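Side-chain contacts in 6-phosphogluconate dehydratase (Shewanella oneidensis, PDB 2GP4), which probably catalyses the dehydration of 6-phosphogluconate to 2-keto-3-deoxy-6-phosphogluconate, the first dedicated step of the Entner-Doudoroff pathway: residues 378-382 and 383-387; 526-529 and 530-534. All blocks are in the same frame, centred on the assembly; numbering follows the deposited sequence.

In the fold
Interaction 1 and interaction 2 are both turns where a regular element gives way to loop, and both are mostly buried, yet they share no element: their centres lie 32 Å apart on opposite sides of the chain's centre, with about 18 Å between nearest atoms. Residues 378-387 finish a helix in the N-terminal part of the dehydratase, where backbone bonds close the last turn, leucines pack beneath it, and a salt bridge runs along its more exposed flank. Residues 526-534 leave a sheet strand in the C-terminal part. There a single side-chain-to-backbone bond sets the turn, and the buried polar groups of D529 and R531 are paired with neighbouring loops and a helix.

Interaction 1 (378-382 and 383-387); sequences KELLD and AGLLH
A Schellman motif ends helix 372-383, with G384, at positive phi (77°), as the residue where the chain leaves the helix. L385 N reaches back to L380 O at 2.7 Å, and G384 N bonds L381 O at 3.0 Å, coming from above that carbonyl's plane. A water donates to L381 O and to L386 O, bridging the last turn to the outgoing chain. The reversal brings leucines of both segments together. L386, its CG beside the backbone N (chi1 -69°), lays CD1 against CB of L380 at 3.6 Å. The end of L381 bends back over the loop, where its CD1 meets CB of L386 at 3.5 Å, the two side chains crossing at about a right angle. On another flank of L380, CD2 touches CD1 of L385 at 3.9 Å. One turn apart on the more exposed flank, K378 NZ forms a salt bridge with the syn lone pair of D382 OD2 at 2.8 Å. OD1 of the same carboxylate pairs with R399, so cations grip both of its oxygens. Helix 304-316 packs against L380 through A316 and against L386 through V312 and N309, while helix 23-51 meets L385 at V25, so the leucine-rich turn is wedged between these helices ahead of strand 391-392.

Interaction 2 (526-529 and 530-534); sequences LMTD and GRMSG
With chi1 at -172°, T528 swings OG1 trans to its own N and beside the carbonyl carbon, facing G530 N, while M532 folds back at chi2 (76°) and chi3 to send its methyl toward L526. The result is an ST turn at the C-terminal end of strand 524-528, which runs parallel to strands 490-494 and 541-546 on either side in the mixed sheet. It opens the TDGRMSG sequence, which matches a signature of the dihydroxy-acid/6-phosphogluconate dehydratase family. G530 N donates to OG1 of T528 at 3.0 Å in a fairly straight bond (160°), and the hydroxyl is also hydrogen-bonded to the carbonyl of V494, so one buried oxygen ties the turn to the neighbouring strand. CG2 of T528 lies over the peptide joining G530 to R531, 3.5 Å from G530 O. A valine in its place would probably leave G530 N and V494 O without their shared hydroxyl partner and so free the turn from the neighbouring strand.

The carboxylate of D529 is gripped from outside the turn: OD1 accepts from Q497 N, and OD2 from both G496 N and A549 N, three backbone N-H donors that hold the carboxylate and fix its rotation. R531 is stretched out, its NE bonded to M504 O and its NH1 to N322 OD1 at the start of helix 322-333, connecting the loop to that helix. Beside the strand, selenomethionine M532 packs near A541 of strand 541-546 and T511 of helix 511-519, its SE 4.3 Å from CG2 of T528 and its CE closing on CG of L526 at 3.7 Å.

Interaction 1 (378-382 and 383-387)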
loop_
_atom_site.group_PDB
_atom_site.type_symbol
_atom_site.label_atom_id
_atom_site.label_comp_id
_atom_site.label_asym_id
_atom_site.label_seq_id
_atom_site.Cartn_x
_atom_site.Cartn_y
_atom_site.Cartn_z
ATOM N N LYS A 378 0.108 3.080 -19.655
ATOM C CA LYS A 378 0.302 3.879 -20.867
ATOM C C LYS A 378 -0.137 5.331 -20.654
ATOM O O LYS A 378 0.598 6.263 -20.996
ATOM C CB LYS A 378 -0.427 3.269 -22.066
ATOM C CG LYS A 378 -0.264 4.082 -23.347
ATOM C CD LYS A 378 -1.222 3.648 -24.441
ATOM C CE LYS A 378 -0.944 4.412 -25.727
ATOM N NZ LYS A 378 -1.477 5.795 -25.662
ATOM N N GLU A 379 -1.326 5.502 -20.077
ATOM C CA GLU A 379 -1.873 6.820 -19.754
ATOM C C GLU A 379 -0.950 7.635 -18.855
ATOM O O GLU A 379 -0.671 8.808 -19.138
ATOM C CB GLU A 379 -3.245 6.686 -19.094
ATOM C CG GLU A 379 -4.355 6.329 -20.056
ATOM C CD GLU A 379 -4.670 7.459 -21.011
ATOM O OE1 GLU A 379 -5.003 8.564 -20.533
ATOM O OE2 GLU A 379 -4.581 7.243 -22.240
ATOM N N LEU A 380 -0.477 7.017 -17.775
ATOM C CA LEU A 380 0.381 7.721 -16.836
ATOM C C LEU A 380 1.733 8.065 -17.473
ATOM O O LEU A 380 2.229 9.184 -17.312
ATOM C CB LEU A 380 0.534 6.929 -15.534
ATOM C CG LEU A 380 -0.754 6.725 -14.723
ATOM C CD1 LEU A 380 -0.551 5.645 -13.670
ATOM C CD2 LEU A 380 -1.262 8.027 -14.090
ATOM N N LEU A 381 2.299 7.109 -18.208
ATOM C CA LEU A 381 3.475 7.343 -19.042
ATOM C C LEU A 381 3.287 8.518 -20.009
ATOM O O LEU A 381 4.102 9.445 -20.020
ATOM C CB LEU A 381 3.844 6.072 -19.815
ATOM C CG LEU A 381 5.084 5.233 -19.463
ATOM C CD1 LEU A 381 5.737 5.628 -18.145
ATOM C CD2 LEU A 381 4.794 3.736 -19.503
ATOM N N ASP A 382 2.211 8.484 -20.802
ATOM C CA ASP A 382 1.906 9.555 -21.760
ATOM C C ASP A 382 1.830 10.927 -21.091
ATOM O O ASP A 382 2.231 11.926 -21.682
ATOM C CB ASP A 382 0.586 9.294 -22.501
ATOM C CG ASP A 382 0.666 8.135 -23.478
ATOM O OD1 ASP A 382 1.780 7.624 -23.748
ATOM O OD2 ASP A 382 -0.411 7.726 -23.974
ATOM N N ALA A 383 1.313 10.966 -19.864
ATOM C CA ALA A 383 1.118 12.226 -19.145
ATOM C C ALA A 383 2.385 12.724 -18.444
ATOM O O ALA A 383 2.428 13.856 -17.958
ATOM C CB ALA A 383 -0.037 12.103 -18.152
ATOM N N GLY A 384 3.413 11.882 -18.405
ATOM C CA GLY A 384 4.634 12.191 -17.674
ATOM C C GLY A 384 4.447 11.987 -16.183
ATOM O O GLY A 384 5.094 12.652 -15.371
ATOM N N LEU A 385 3.561 11.062 -15.820
ATOM C CA LEU A 385 3.286 10.784 -14.411
ATOM C C LEU A 385 4.036 9.558 -13.884
ATOM O O LEU A 385 4.150 9.372 -12.667
ATOM C CB LEU A 385 1.774 10.700 -14.146
ATOM C CG LEU A 385 1.011 12.017 -14.357
ATOM C CD1 LEU A 385 -0.484 11.791 -14.433
ATOM C CD2 LEU A 385 1.359 13.073 -13.301
ATOM N N LEU A 386 4.549 8.736 -14.796
ATOM C CA LEU A 386 5.441 7.639 -14.434
ATOM C C LEU A 386 6.787 7.815 -15.101
ATOM O O LEU A 386 6.857 8.167 -16.280
ATOM C CB LEU A 386 4.862 6.283 -14.855
ATOM C CG LEU A 386 3.631 5.711 -14.157
ATOM C CD1 LEU A 386 3.101 4.512 -14.933
ATOM C CD2 LEU A 386 3.956 5.335 -12.729
ATOM N N HIS A 387 7.853 7.560 -14.351
ATOM C CA HIS A 387 9.202 7.517 -14.916
ATOM C C HIS A 387 9.332 6.320 -15.852
ATOM O O HIS A 387 9.073 5.189 -15.450
ATOM C CB HIS A 387 10.248 7.425 -13.800
ATOM C CG HIS A 387 10.290 8.627 -12.906
ATOM N ND1 HIS A 387 10.902 9.807 -13.273
ATOM C CD2 HIS A 387 9.805 8.827 -11.658
ATOM C CE1 HIS A 387 10.792 10.683 -12.290
ATOM N NE2 HIS A 387 10.133 10.112 -11.297
HETATM O O HOH W 1 6.499 9.303 -18.665
#

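Interaction 2 (526-529 and 530-534)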
loop_
_atom_site.group_PDB
_atom_site.type_symbol
_atom_site.label_atom_id
_atom_site.label_comp_id
_atom_site.label_asym_id
_atom_site.label_seq_id
_atom_site.Cartn_x
_atom_site.Cartn_y
_atom_site.Cartn_z
ATOM N N LEU A 526 -13.655 11.691 12.272
ATOM C CA LEU A 526 -12.888 10.699 13.003
ATOM C C LEU A 526 -11.455 11.157 13.164
ATOM O O LEU A 526 -10.878 11.737 12.252
ATOM C CB LEU A 526 -12.865 9.368 12.255
ATOM C CG LEU A 526 -13.906 8.278 12.499
ATOM C CD1 LEU A 526 -14.199 8.100 13.988
ATOM C CD2 LEU A 526 -15.158 8.558 11.718
HETATM N N MSE A 527 -10.886 10.876 14.330
HETATM C CA MSE A 527 -9.464 11.048 14.552
HETATM C C MSE A 527 -8.937 9.849 15.327
HETATM O O MSE A 527 -9.412 9.550 16.419
HETATM C CB MSE A 527 -9.177 12.349 15.299
HETATM C CG MSE A 527 -7.707 12.747 15.275
HETATM SE SE MSE A 527 -7.376 14.327 16.359
HETATM C CE MSE A 527 -8.813 15.403 15.628
ATOM N N THR A 528 -7.963 9.155 14.747
ATOM C CA THR A 528 -7.367 7.999 15.410
ATOM C C THR A 528 -5.869 7.891 15.145
ATOM O O THR A 528 -5.373 8.340 14.106
ATOM C CB THR A 528 -8.101 6.667 15.045
ATOM O OG1 THR A 528 -7.596 5.596 15.851
ATOM C CG2 THR A 528 -7.943 6.320 13.558
ATOM N N ASP A 529 -5.155 7.312 16.105
ATOM C CA ASP A 529 -3.742 6.983 15.914
ATOM C C ASP A 529 -3.607 5.651 15.189
ATOM O O ASP A 529 -2.500 5.207 14.866
ATOM C CB ASP A 529 -2.971 6.984 17.242
ATOM C CG ASP A 529 -3.692 6.243 18.362
ATOM O OD1 ASP A 529 -4.642 5.470 18.095
ATOM O OD2 ASP A 529 -3.285 6.435 19.532
ATOM N N GLY A 530 -4.756 5.033 14.923
ATOM C CA GLY A 530 -4.830 3.800 14.161
ATOM C C GLY A 530 -5.309 4.011 12.737
ATOM O O GLY A 530 -4.998 5.022 12.110
ATOM N N ARG A 531 -6.081 3.047 12.244
ATOM C CA ARG A 531 -6.501 2.991 10.850
ATOM C C ARG A 531 -7.835 2.260 10.737
ATOM O O ARG A 531 -8.228 1.541 11.653
ATOM C CB ARG A 531 -5.439 2.260 10.014
ATOM C CG ARG A 531 -5.123 0.840 10.503
ATOM C CD ARG A 531 -4.266 0.075 9.526
ATOM N NE ARG A 531 -3.910 -1.256 10.028
ATOM C CZ ARG A 531 -3.305 -2.205 9.309
ATOM N NH1 ARG A 531 -2.975 -1.986 8.040
ATOM N NH2 ARG A 531 -3.024 -3.381 9.859
HETATM N N MSE A 532 -8.523 2.442 9.616
HETATM C CA MSE A 532 -9.720 1.662 9.313
HETATM C C MSE A 532 -9.381 0.569 8.300
HETATM O O MSE A 532 -8.228 0.153 8.198
HETATM C CB MSE A 532 -10.838 2.567 8.794
HETATM C CG MSE A 532 -11.696 3.157 9.887
HETATM SE SE MSE A 532 -10.812 4.614 10.820
HETATM C CE MSE A 532 -11.955 6.065 10.195
ATOM N N SER A 533 -10.384 0.113 7.553
ATOM C CA SER A 533 -10.200 -0.880 6.483
ATOM C C SER A 533 -9.130 -0.506 5.448
ATOM O O SER A 533 -8.653 -1.365 4.703
ATOM C CB SER A 533 -11.528 -1.115 5.762
ATOM O OG SER A 533 -12.046 0.100 5.240
ATOM N N GLY A 534 -8.763 0.771 5.396
ATOM C CA GLY A 534 -7.870 1.267 4.351
ATOM C C GLY A 534 -8.606 1.888 3.173
ATOM O O GLY A 534 -7.985 2.517 2.310
#